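Local coordinates for LacI family transcription regulator (Bifidobacterium animalis subsp. lactis, PDB 4O5A), which probably represses or otherwise regulates transcription by binding operator DNA, with a periplasmic-binding-protein-like domain that is likely to sense a small effector, at residues A[263-268]-A[291-296]; A[284-289]-A[335-340]; A[123-128]-A[152-157]; A[100-105]-A[314-319]. One frame throughout, in Å; residues are numbered along the deposited sequence.

Overall arrangement
From the N terminus, residues 100-105 open contact 4, whose loop closes only at 314-319, late in the chain. Nested inside it are contact 3 (123-128 with 152-157), which closes soon after it opens, and contact 1 (263-268 with 291-296). Contact 2 (284-289 with 335-340) crosses both contact 1 and contact 4. Contacts 3 and 4, centres 15 Å apart, tie loops and helices around the parallel sheet of one lobe. Contacts 1 and 2, centres 10 Å apart, do so around the mixed sheet of the other. The long loop of contact 4 records that the chain leaves the first lobe, builds most of the second and returns with helix 304-320, before strand 333-335 completes the mixed sheet.

Contact 1: residues A[263-268]-A[291-296]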
loop_
_atom_site.group_PDB
_atom_site.type_symbol
_atom_site.label_atom_id
_atom_site.label_comp_id
_atom_site.label_asym_id
_atom_site.label_seq_id
_atom_site.Cartn_x
_atom_site.Cartn_y
_atom_site.Cartn_z
ATOM N N ALA A 263 -9.857 -0.435 -12.736
ATOM C CA ALA A 263 -10.827 0.589 -13.145
ATOM C C ALA A 263 -11.216 0.397 -14.606
ATOM O O ALA A 263 -12.385 0.540 -14.983
ATOM C CB ALA A 263 -10.243 1.993 -12.917
ATOM N N GLY A 264 -10.224 0.062 -15.424
ATOM C CA GLY A 264 -10.443 -0.228 -16.839
ATOM C C GLY A 264 -11.258 -1.481 -17.076
ATOM O O GLY A 264 -12.139 -1.513 -17.937
ATOM N N GLU A 265 -10.987 -2.523 -16.305
ATOM C CA GLU A 265 -11.804 -3.739 -16.403
ATOM C C GLU A 265 -13.267 -3.443 -16.048
ATOM O O GLU A 265 -14.187 -3.938 -16.695
ATOM C CB GLU A 265 -11.243 -4.820 -15.480
ATOM C CG GLU A 265 -11.905 -6.173 -15.596
ATOM C CD GLU A 265 -11.360 -7.133 -14.553
ATOM O OE1 GLU A 265 -11.567 -6.860 -13.350
ATOM O OE2 GLU A 265 -10.718 -8.141 -14.920
ATOM N N SER A 266 -13.480 -2.633 -15.018
ATOM C CA SER A 266 -14.839 -2.263 -14.623
ATOM C C SER A 266 -15.527 -1.439 -15.714
ATOM O O SER A 266 -16.713 -1.636 -15.992
ATOM C CB SER A 266 -14.838 -1.520 -13.281
ATOM O OG SER A 266 -14.289 -2.351 -12.262
ATOM N N VAL A 267 -14.783 -0.533 -16.343
ATOM C CA VAL A 267 -15.316 0.232 -17.476
ATOM C C VAL A 267 -15.755 -0.692 -18.603
ATOM O O VAL A 267 -16.844 -0.531 -19.151
ATOM C CB VAL A 267 -14.280 1.263 -18.026
ATOM C CG1 VAL A 267 -14.644 1.695 -19.460
ATOM C CG2 VAL A 267 -14.223 2.485 -17.114
ATOM N N ALA A 268 -14.906 -1.649 -18.951
ATOM C CA ALA A 268 -15.249 -2.588 -20.018
ATOM C C ALA A 268 -16.531 -3.351 -19.667
ATOM O O ALA A 268 -17.426 -3.499 -20.499
ATOM C CB ALA A 268 -14.100 -3.543 -20.279
ATOM N N VAL A 291 -5.644 -10.398 -8.027
ATOM C CA VAL A 291 -6.130 -11.739 -7.729
ATOM C C VAL A 291 -7.628 -11.695 -7.437
ATOM O O VAL A 291 -8.358 -12.651 -7.699
ATOM C CB VAL A 291 -5.359 -12.321 -6.537
ATOM C CG1 VAL A 291 -5.951 -13.637 -6.068
ATOM C CG2 VAL A 291 -3.879 -12.518 -6.939
ATOM N N ALA A 292 -8.077 -10.565 -6.901
ATOM C CA ALA A 292 -9.447 -10.416 -6.415
ATOM C C ALA A 292 -10.408 -9.903 -7.470
ATOM O O ALA A 292 -11.609 -9.836 -7.220
ATOM C CB ALA A 292 -9.492 -9.464 -5.195
ATOM N N ALA A 293 -9.878 -9.519 -8.626
ATOM C CA ALA A 293 -10.672 -8.852 -9.673
ATOM C C ALA A 293 -11.596 -9.818 -10.421
ATOM O O ALA A 293 -11.545 -11.032 -10.215
ATOM C CB ALA A 293 -9.748 -8.158 -10.666
ATOM N N HIS A 294 -12.419 -9.264 -11.312
ATOM C CA HIS A 294 -13.435 -10.048 -12.036
ATOM C C HIS A 294 -13.359 -9.829 -13.547
ATOM O O HIS A 294 -14.001 -8.923 -14.072
ATOM C CB HIS A 294 -14.830 -9.649 -11.533
ATOM C CG HIS A 294 -15.940 -10.394 -12.193
ATOM N ND1 HIS A 294 -15.973 -11.771 -12.267
ATOM C CD2 HIS A 294 -17.077 -9.962 -12.797
ATOM C CE1 HIS A 294 -17.070 -12.153 -12.898
ATOM N NE2 HIS A 294 -17.758 -11.068 -13.227
ATOM N N PRO A 295 -12.584 -10.652 -14.267
ATOM C CA PRO A 295 -11.790 -11.799 -13.818
ATOM C C PRO A 295 -10.429 -11.366 -13.274
ATOM O O PRO A 295 -10.020 -10.206 -13.446
ATOM C CB PRO A 295 -11.605 -12.595 -15.110
ATOM C CG PRO A 295 -11.532 -11.529 -16.171
ATOM C CD PRO A 295 -12.569 -10.529 -15.740
ATOM N N PRO A 296 -9.732 -12.287 -12.610
ATOM C CA PRO A 296 -8.385 -11.953 -12.128
ATOM C C PRO A 296 -7.466 -11.473 -13.261
ATOM O O PRO A 296 -7.518 -11.959 -14.399
ATOM C CB PRO A 296 -7.895 -13.272 -11.535
ATOM C CG PRO A 296 -9.161 -13.961 -11.095
ATOM C CD PRO A 296 -10.161 -13.626 -12.180
#
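The carboxylate of E265 lies with one face against the backbone of H294 and P295. H294 O stands almost straight above it, 3.2 Å from E265 CD, and both H294 N and the CD of the P295 ring lie on that same side of the plane. A293 CB approaches E265 OE1, while P295 O is found 2.6 Å from E265 OE2.

H294 N gives a hydrogen bond to E265 OE1. The bond from H294 N to E265 OE1 is long, 3.3 Å, and bent (136° at the hydrogen), and the N-H meets OE1 from above the carboxylate plane, 37° out of it. P295 N, 3.2 Å from E265 OE2, has no hydrogen to offer, and H294 O is an acceptor, so two carbonyl oxygens, H294 O and P295 O, crowd the acid. Such a setting would be expected to raise its affinity for a proton.

A glutamate suits this place by its length: CG is anti to the backbone N (chi1 -174°) and the chain runs on extended, carrying the carboxylate from the helix to the turn. The peptide before P295 is cis, and ring atom CD of P295 lies 3.1 Å from E265 OE2, while the small A293 lets OE1 come close.

E265 also touches I297, just before strand 298-301. On helix 258-271, V267 packs on helix 233-245, while S266 OG hydrogen-bonds A292 O of the second subunit. The contact thus joins helix 258-271 to the turn between helix 288-292 and strand 298-301, beside the subunit interface.

Contact 2: residues A[284-289]-A[335-340]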
loop_
_atom_site.group_PDB
_atom_site.type_symbol
_atom_site.label_atom_id
_atom_site.label_comp_id
_atom_site.label_asym_id
_atom_site.label_seq_id
_atom_site.Cartn_x
_atom_site.Cartn_y
_atom_site.Cartn_z
ATOM N N TRP A 284 0.790 -3.682 -15.201
ATOM C CA TRP A 284 2.235 -3.590 -14.998
ATOM C C TRP A 284 2.400 -3.348 -13.509
ATOM O O TRP A 284 2.192 -2.233 -13.028
ATOM C CB TRP A 284 2.811 -2.399 -15.775
ATOM C CG TRP A 284 4.275 -2.511 -16.096
ATOM C CD1 TRP A 284 5.226 -3.127 -15.361
ATOM C CD2 TRP A 284 4.933 -1.987 -17.263
ATOM N NE1 TRP A 284 6.457 -3.021 -15.993
ATOM C CE2 TRP A 284 6.295 -2.338 -17.153
ATOM C CE3 TRP A 284 4.498 -1.275 -18.378
ATOM C CZ2 TRP A 284 7.228 -1.978 -18.137
ATOM C CZ3 TRP A 284 5.434 -0.920 -19.351
ATOM C CH2 TRP A 284 6.777 -1.277 -19.220
ATOM N N GLY A 285 2.760 -4.391 -12.773
ATOM C CA GLY A 285 2.785 -4.317 -11.320
ATOM C C GLY A 285 1.718 -5.251 -10.786
ATOM O O GLY A 285 0.624 -5.325 -11.346
ATOM N N ASP A 286 2.026 -5.987 -9.727
ATOM C CA ASP A 286 1.057 -6.960 -9.230
ATOM C C ASP A 286 0.713 -6.703 -7.771
ATOM O O ASP A 286 1.486 -6.102 -7.035
ATOM C CB ASP A 286 1.591 -8.385 -9.418
ATOM C CG ASP A 286 0.501 -9.443 -9.294
ATOM O OD1 ASP A 286 -0.686 -9.120 -9.536
ATOM O OD2 ASP A 286 0.830 -10.598 -8.963
ATOM N N SER A 287 -0.471 -7.140 -7.360
ATOM C CA SER A 287 -0.872 -7.031 -5.973
ATOM C C SER A 287 -2.073 -7.929 -5.793
ATOM O O SER A 287 -2.567 -8.480 -6.766
ATOM C CB SER A 287 -1.248 -5.594 -5.602
ATOM O OG SER A 287 -2.482 -5.232 -6.185
ATOM N N PHE A 288 -2.523 -8.062 -4.553
ATOM C CA PHE A 288 -3.706 -8.855 -4.221
ATOM C C PHE A 288 -4.940 -8.381 -4.981
ATOM O O PHE A 288 -5.874 -9.153 -5.209
ATOM C CB PHE A 288 -3.981 -8.784 -2.726
ATOM C CG PHE A 288 -3.243 -9.808 -1.915
ATOM C CD1 PHE A 288 -2.824 -11.006 -2.483
ATOM C CD2 PHE A 288 -2.977 -9.577 -0.574
ATOM C CE1 PHE A 288 -2.150 -11.953 -1.726
ATOM C CE2 PHE A 288 -2.297 -10.519 0.192
ATOM C CZ PHE A 288 -1.882 -11.708 -0.387
HETATM N N MSE A 289 -4.943 -7.113 -5.382
HETATM C CA MSE A 289 -6.062 -6.536 -6.110
HETATM C C MSE A 289 -6.308 -7.288 -7.419
HETATM O O MSE A 289 -7.450 -7.530 -7.813
HETATM C CB MSE A 289 -5.735 -5.076 -6.406
HETATM C CG MSE A 289 -6.836 -4.267 -7.000
HETATM SE SE MSE A 289 -6.093 -2.518 -7.457
HETATM C CE MSE A 289 -5.075 -2.157 -5.845
ATOM N N ILE A 335 2.718 -13.123 -14.532
ATOM C CA ILE A 335 1.774 -14.062 -13.952
ATOM C C ILE A 335 0.501 -14.064 -14.775
ATOM O O ILE A 335 -0.273 -13.114 -14.738
ATOM C CB ILE A 335 1.448 -13.692 -12.505
ATOM C CG1 ILE A 335 2.746 -13.622 -11.697
ATOM C CG2 ILE A 335 0.472 -14.701 -11.909
ATOM C CD1 ILE A 335 2.550 -13.161 -10.275
ATOM N N GLU A 336 0.293 -15.153 -15.505
ATOM C CA GLU A 336 -0.853 -15.265 -16.404
ATOM C C GLU A 336 -2.121 -15.601 -15.642
ATOM O O GLU A 336 -2.189 -16.601 -14.916
ATOM C CB GLU A 336 -0.601 -16.327 -17.474
ATOM C CG GLU A 336 0.500 -15.970 -18.450
ATOM C CD GLU A 336 0.801 -17.099 -19.421
ATOM O OE1 GLU A 336 -0.152 -17.678 -19.991
ATOM O OE2 GLU A 336 1.997 -17.411 -19.607
ATOM N N ARG A 337 -3.126 -14.753 -15.806
ATOM C CA ARG A 337 -4.414 -14.954 -15.159
ATOM C C ARG A 337 -5.522 -14.916 -16.210
ATOM O O ARG A 337 -5.261 -14.955 -17.415
ATOM C CB ARG A 337 -4.634 -13.918 -14.034
ATOM C CG ARG A 337 -3.537 -13.952 -12.948
ATOM C CD ARG A 337 -3.964 -13.321 -11.631
ATOM N NE ARG A 337 -2.908 -13.407 -10.606
ATOM C CZ ARG A 337 -2.061 -12.427 -10.292
ATOM N NH1 ARG A 337 -2.117 -11.261 -10.930
ATOM N NH2 ARG A 337 -1.142 -12.620 -9.337
ATOM N N ALA A 338 -6.758 -14.822 -15.754
ATOM C CA ALA A 338 -7.897 -14.981 -16.642
ATOM C C ALA A 338 -8.138 -13.814 -17.590
ATOM O O ALA A 338 -8.870 -13.963 -18.573
ATOM C CB ALA A 338 -9.150 -15.269 -15.827
ATOM N N SER A 339 -7.523 -12.664 -17.327
ATOM C CA SER A 339 -7.827 -11.458 -18.110
ATOM C C SER A 339 -7.103 -11.346 -19.463
ATOM O O SER A 339 -7.301 -10.361 -20.177
ATOM C CB SER A 339 -7.563 -10.187 -17.281
ATOM O OG SER A 339 -6.159 -9.976 -17.154
ATOM N N THR A 340 -6.256 -12.312 -19.815
ATOM C CA THR A 340 -5.680 -12.330 -21.167
ATOM C C THR A 340 -6.075 -13.618 -21.849
ATOM O O THR A 340 -6.067 -14.677 -21.218
ATOM C CB THR A 340 -4.134 -12.158 -21.192
ATOM O OG1 THR A 340 -3.536 -13.054 -20.254
ATOM C CG2 THR A 340 -3.747 -10.731 -20.805
#
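D286 and R337 meet end-on, carboxylate against guanidinium, in a two-pronged salt bridge. R337 NH2 reaches D286 OD2 at 2.8 Å in a nearly straight bond (169°) that uses the syn lone pair and stays in the guanidinium plane. R337 NH1 meets D286 OD1 at 2.9 Å, also on the syn side but out of the carboxylate plane, since the two flat groups are turned 35° apart.

The conformations bring this about. In D286, CG is anti to the backbone N (chi1 -164°), which aims the short acid across the gap. R337 instead sets CG beside its own backbone N and then runs extended as far as NE, so its charged end arrives from the opposite direction. I335 touches both partners: its CG2 lies 3.5 Å above one face of the R337 guanidinium, toward the rim, and its CD1 is 3.4 Å from D286 OD2.

Each charge has a second partner, D286 OD1 taking N290 ND2 and R337 NH1 giving to I297 O. An alanine in place of D286 is likely to leave the guanidinium without its counter-charge and N290 without this acceptor.

Just beyond, S287 is an N-cap whose OG accepts from M289 N at 3.2 Å, a role suited to a short hydroxyl. D286 O binds R90 NH1 of the other lobe, and a glycerol, probably from the crystallisation liquor, is hydrogen-bonded to F288 N. A loop leaving the carboxyl end of a parallel strand and facing the partner lobe is characteristic of the periplasmic-binding-protein fold, where effectors commonly bind in the cleft.

Contact 3: residues A[123-128]-A[152-157]; sequences DWIATG and PQMPCL
I125 packs against M154 where two successive units of a parallel alpha/beta fold meet: the last turns of helix 116-127 touch the loop that leads into strand 156-160, an inner strand of the sheet.

The apolar part is a branched side chain against a flexible one. I125 CG1 lies 4.2 Å from CG of M154, a selenomethionine, and the two side chains pass at a slant. M154 has CG anti to its own backbone N (chi1 168°) and then bends twice, which folds the terminal CE back against the helix backbone, 3.9 Å from I125 CA. An unbranched, pliable chain suits this fit; it also touches V130, L133 and M148.

The polar group of Q153 makes only van der Waals contact with the helix. Its chain bends at chi2 so that NE2 comes within 3.7 Å of I125 CG2, while the same nitrogen hydrogen-bonds N151 OD1.

No hydrogen bond crosses between the segments; at the helix end, G128 leaves the helix at positive phi, which favours glycine. One turn before T127, D123 O accepts both T127 N and T127 OG1 (2.9 Å from OG1), the two donors arriving from opposite faces of its carbonyl plane.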
loop_
_atom_site.group_PDB
_atom_site.type_symbol
_atom_site.label_atom_id
_atom_site.label_comp_id
_atom_site.label_asym_id
_atom_site.label_seq_id
_atom_site.Cartn_x
_atom_site.Cartn_y
_atom_site.Cartn_z
ATOM N N ASP A 123 21.611 18.136 4.088
ATOM C CA ASP A 123 21.753 18.198 5.536
ATOM C C ASP A 123 22.372 16.906 6.055
ATOM O O ASP A 123 23.280 16.931 6.886
ATOM C CB ASP A 123 20.395 18.458 6.199
ATOM C CG ASP A 123 20.450 18.340 7.711
ATOM O OD1 ASP A 123 20.991 19.260 8.364
ATOM O OD2 ASP A 123 19.945 17.328 8.246
ATOM N N TRP A 124 21.880 15.780 5.546
ATOM C CA TRP A 124 22.369 14.471 5.950
ATOM C C TRP A 124 23.840 14.320 5.603
ATOM O O TRP A 124 24.619 13.790 6.390
ATOM C CB TRP A 124 21.546 13.376 5.279
ATOM C CG TRP A 124 20.271 13.086 5.999
ATOM C CD1 TRP A 124 19.887 13.569 7.219
ATOM C CD2 TRP A 124 19.207 12.238 5.547
ATOM N NE1 TRP A 124 18.642 13.070 7.554
ATOM C CE2 TRP A 124 18.210 12.248 6.548
ATOM C CE3 TRP A 124 19.002 11.469 4.399
ATOM C CZ2 TRP A 124 17.025 11.517 6.426
ATOM C CZ3 TRP A 124 17.826 10.750 4.280
ATOM C CH2 TRP A 124 16.851 10.781 5.288
ATOM N N ILE A 125 24.212 14.813 4.430
ATOM C CA ILE A 125 25.590 14.736 3.972
ATOM C C ILE A 125 26.498 15.608 4.833
ATOM O O ILE A 125 27.586 15.185 5.227
ATOM C CB ILE A 125 25.704 15.163 2.497
ATOM C CG1 ILE A 125 25.001 14.138 1.598
ATOM C CG2 ILE A 125 27.157 15.313 2.089
ATOM C CD1 ILE A 125 24.872 14.575 0.142
ATOM N N ALA A 126 26.046 16.825 5.122
ATOM C CA ALA A 126 26.855 17.786 5.876
ATOM C C ALA A 126 27.086 17.344 7.316
ATOM O O ALA A 126 28.116 17.649 7.909
ATOM C CB ALA A 126 26.203 19.157 5.846
ATOM N N THR A 127 26.121 16.623 7.876
ATOM C CA THR A 127 26.198 16.203 9.268
ATOM C C THR A 127 26.662 14.750 9.415
ATOM O O THR A 127 26.969 14.306 10.520
ATOM C CB THR A 127 24.844 16.391 9.982
ATOM O OG1 THR A 127 23.863 15.538 9.384
ATOM C CG2 THR A 127 24.385 17.833 9.870
ATOM N N GLY A 128 26.714 14.015 8.306
ATOM C CA GLY A 128 27.061 12.604 8.350
ATOM C C GLY A 128 26.064 11.804 9.171
ATOM O O GLY A 128 26.427 10.860 9.880
ATOM N N PRO A 152 31.260 12.260 -3.034
ATOM C CA PRO A 152 31.500 10.813 -3.121
ATOM C C PRO A 152 31.868 10.185 -1.781
ATOM O O PRO A 152 31.945 8.962 -1.703
ATOM C CB PRO A 152 32.669 10.710 -4.102
ATOM C CG PRO A 152 33.417 11.988 -3.919
ATOM C CD PRO A 152 32.386 13.042 -3.573
ATOM N N GLN A 153 32.083 10.998 -0.748
ATOM C CA GLN A 153 32.331 10.459 0.590
ATOM C C GLN A 153 31.053 9.909 1.237
ATOM O O GLN A 153 31.105 9.312 2.314
ATOM C CB GLN A 153 32.972 11.512 1.501
ATOM C CG GLN A 153 32.009 12.571 2.024
ATOM C CD GLN A 153 31.608 13.584 0.967
ATOM O OE1 GLN A 153 32.122 13.571 -0.153
ATOM N NE2 GLN A 153 30.686 14.472 1.322
HETATM N N MSE A 154 29.909 10.122 0.590
HETATM C CA MSE A 154 28.641 9.572 1.069
HETATM C C MSE A 154 28.154 8.472 0.134
HETATM O O MSE A 154 27.767 8.752 -1.004
HETATM C CB MSE A 154 27.570 10.667 1.196
HETATM C CG MSE A 154 26.153 10.142 1.413
HETATM SE SE MSE A 154 25.853 9.257 3.140
HETATM C CE MSE A 154 25.687 10.875 4.230
ATOM N N PRO A 155 28.186 7.214 0.607
ATOM C CA PRO A 155 27.688 6.097 -0.200
ATOM C C PRO A 155 26.243 6.301 -0.616
ATOM O O PRO A 155 25.421 6.761 0.178
ATOM C CB PRO A 155 27.786 4.907 0.758
ATOM C CG PRO A 155 28.964 5.260 1.644
ATOM C CD PRO A 155 28.830 6.755 1.852
ATOM N N CYS A 156 25.930 5.970 -1.863
ATOM C CA CYS A 156 24.539 5.953 -2.287
ATOM C C CYS A 156 24.286 4.849 -3.296
ATOM O O CYS A 156 25.220 4.318 -3.914
ATOM C CB CYS A 156 24.120 7.302 -2.874
ATOM S SG CYS A 156 24.961 7.697 -4.413
ATOM N N LEU A 157 23.011 4.521 -3.453
ATOM C CA LEU A 157 22.568 3.527 -4.413
ATOM C C LEU A 157 21.270 4.007 -5.030
ATOM O O LEU A 157 20.355 4.444 -4.319
ATOM C CB LEU A 157 22.328 2.190 -3.720
ATOM C CG LEU A 157 21.765 1.075 -4.598
ATOM C CD1 LEU A 157 22.862 0.481 -5.458
ATOM C CD2 LEU A 157 21.110 0.010 -3.738
#

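Contact 4: residues A[100-105]-A[314-319]; sequences EERDYS and LMLKLI
A single methyl, CD2 of L316, sits squarely over the Y104 ring, 3.8 Å from its centroid and only 7° off the normal, so that all six ring carbons are nearly equally distant. This is a well-centred CH-pi contact. CD2 also lies over one face of the R102 guanidinium, though offset and 4.3 Å above the plane. The other branch, CD1 of L316, touches R102 CG at 3.7 Å. Leucine suits the place because its forked end serves both neighbours.

R102 owes its position to bends at chi2 (-90°) and chi3 (-54°), which turn the chain back alongside the leucine, with R102 NH1 4.0 Å from L316 CB. That nitrogen forms a salt bridge with D320.

I319, one turn along, supplies the second apolar neighbour of the ring: its CD1 is 4.0 Å from Y104 CE2, and its CG2 is 3.7 Å from Y104 OH. The hydroxyl makes a weak hydrogen bond to D131. Replacing Y104 by an alanine is likely to open a gap beside L316 and I319 and leave the leucine methyl without its aromatic face.

D103, at positive phi, is the C-prime residue of the Schellman motif ending helix 88-99. Y104 follows directly, packing on L99 and on I71 of strand 70-76, so the turn into strand 105-111, outermost in this chain's parallel sheet, rests on helix 304-320.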
loop_
_atom_site.group_PDB
_atom_site.type_symbol
_atom_site.label_atom_id
_atom_site.label_comp_id
_atom_site.label_asym_id
_atom_site.label_seq_id
_atom_site.Cartn_x
_atom_site.Cartn_y
_atom_site.Cartn_z
ATOM N N GLU A 100 18.295 -5.552 9.304
ATOM C CA GLU A 100 18.184 -6.147 10.643
ATOM C C GLU A 100 19.306 -7.125 10.938
ATOM O O GLU A 100 19.700 -7.284 12.097
ATOM C CB GLU A 100 16.844 -6.857 10.830
ATOM C CG GLU A 100 15.672 -5.911 11.024
ATOM C CD GLU A 100 15.755 -5.135 12.322
ATOM O OE1 GLU A 100 16.209 -5.711 13.338
ATOM O OE2 GLU A 100 15.358 -3.942 12.331
ATOM N N GLU A 101 19.808 -7.780 9.895
ATOM C CA GLU A 101 20.928 -8.714 10.048
ATOM C C GLU A 101 22.177 -8.032 10.597
ATOM O O GLU A 101 23.031 -8.695 11.187
ATOM C CB GLU A 101 21.255 -9.394 8.703
ATOM C CG GLU A 101 20.150 -10.288 8.178
ATOM C CD GLU A 101 20.507 -10.974 6.869
ATOM O OE1 GLU A 101 21.598 -11.574 6.774
ATOM O OE2 GLU A 101 19.688 -10.926 5.932
ATOM N N ARG A 102 22.289 -6.717 10.395
ATOM C CA ARG A 102 23.463 -5.962 10.839
ATOM C C ARG A 102 23.072 -4.881 11.843
ATOM O O ARG A 102 23.856 -3.964 12.100
ATOM C CB ARG A 102 24.126 -5.250 9.651
ATOM C CG ARG A 102 24.440 -6.115 8.443
ATOM C CD ARG A 102 25.822 -6.718 8.547
ATOM N NE ARG A 102 26.862 -5.710 8.772
ATOM C CZ ARG A 102 27.666 -5.213 7.832
ATOM N NH1 ARG A 102 27.572 -5.626 6.576
ATOM N NH2 ARG A 102 28.585 -4.308 8.152
ATOM N N ASP A 103 21.855 -4.974 12.373
ATOM C CA ASP A 103 21.357 -4.003 13.357
ATOM C C ASP A 103 21.371 -2.561 12.825
ATOM O O ASP A 103 21.696 -1.603 13.529
ATOM C CB ASP A 103 22.096 -4.150 14.678
ATOM C CG ASP A 103 21.820 -5.491 15.332
ATOM O OD1 ASP A 103 20.643 -5.753 15.672
ATOM O OD2 ASP A 103 22.765 -6.291 15.476
ATOM N N TYR A 104 21.010 -2.428 11.559
ATOM C CA TYR A 104 20.901 -1.133 10.923
ATOM C C TYR A 104 19.439 -0.715 10.947
ATOM O O TYR A 104 18.552 -1.566 11.047
ATOM C CB TYR A 104 21.392 -1.229 9.473
ATOM C CG TYR A 104 22.788 -0.688 9.289
ATOM C CD1 TYR A 104 23.875 -1.318 9.859
ATOM C CD2 TYR A 104 23.012 0.468 8.553
ATOM C CE1 TYR A 104 25.158 -0.819 9.702
ATOM C CE2 TYR A 104 24.292 0.974 8.387
ATOM C CZ TYR A 104 25.354 0.327 8.964
ATOM O OH TYR A 104 26.631 0.813 8.819
ATOM N N SER A 105 19.198 0.591 10.842
ATOM C CA SER A 105 17.842 1.148 10.796
ATOM C C SER A 105 17.685 1.984 9.539
ATOM O O SER A 105 18.670 2.427 8.951
ATOM C CB SER A 105 17.581 2.074 11.993
ATOM O OG SER A 105 17.757 1.430 13.232
ATOM N N LEU A 314 23.600 -4.136 -0.896
ATOM C CA LEU A 314 24.544 -3.398 -1.731
ATOM C C LEU A 314 25.034 -2.136 -1.024
ATOM O O LEU A 314 26.212 -1.784 -1.105
ATOM C CB LEU A 314 23.902 -3.032 -3.074
ATOM C CG LEU A 314 23.655 -4.220 -4.000
ATOM C CD1 LEU A 314 22.929 -3.763 -5.263
ATOM C CD2 LEU A 314 24.964 -4.923 -4.354
HETATM N N MSE A 315 24.136 -1.456 -0.324
HETATM C CA MSE A 315 24.541 -0.250 0.380
HETATM C C MSE A 315 25.468 -0.607 1.521
HETATM O O MSE A 315 26.413 0.114 1.787
HETATM C CB MSE A 315 23.337 0.552 0.880
HETATM C CG MSE A 315 22.608 1.267 -0.248
HETATM SE SE MSE A 315 21.128 2.345 0.382
HETATM C CE MSE A 315 19.918 0.946 0.938
ATOM N N LEU A 316 25.208 -1.728 2.189
ATOM C CA LEU A 316 26.105 -2.185 3.255
ATOM C C LEU A 316 27.503 -2.510 2.732
ATOM O O LEU A 316 28.503 -2.257 3.405
ATOM C CB LEU A 316 25.503 -3.393 3.971
ATOM C CG LEU A 316 24.365 -2.984 4.903
ATOM C CD1 LEU A 316 23.540 -4.194 5.351
ATOM C CD2 LEU A 316 24.933 -2.242 6.100
ATOM N N LYS A 317 27.576 -3.079 1.531
ATOM C CA LYS A 317 28.870 -3.309 0.895
ATOM C C LYS A 317 29.608 -1.998 0.659
ATOM O O LYS A 317 30.786 -1.895 0.947
ATOM C CB LYS A 317 28.710 -4.046 -0.439
ATOM C CG LYS A 317 28.376 -5.525 -0.326
ATOM C CD LYS A 317 28.505 -6.173 -1.698
ATOM C CE LYS A 317 27.712 -7.472 -1.805
ATOM N NZ LYS A 317 28.348 -8.617 -1.074
ATOM N N LEU A 318 28.911 -1.002 0.123
ATOM C CA LEU A 318 29.513 0.315 -0.098
ATOM C C LEU A 318 30.033 0.891 1.217
ATOM O O LEU A 318 31.153 1.401 1.293
ATOM C CB LEU A 318 28.488 1.274 -0.722
ATOM C CG LEU A 318 28.035 1.004 -2.161
ATOM C CD1 LEU A 318 26.881 1.935 -2.538
ATOM C CD2 LEU A 318 29.188 1.171 -3.138
ATOM N N ILE A 319 29.219 0.792 2.262
ATOM C CA ILE A 319 29.611 1.275 3.584
ATOM C C ILE A 319 30.843 0.536 4.098
ATOM O O ILE A 319 31.744 1.141 4.702
ATOM C CB ILE A 319 28.445 1.121 4.591
ATOM C CG1 ILE A 319 27.277 2.009 4.186
ATOM C CG2 ILE A 319 28.903 1.458 6.010
ATOM C CD1 ILE A 319 25.979 1.627 4.852
#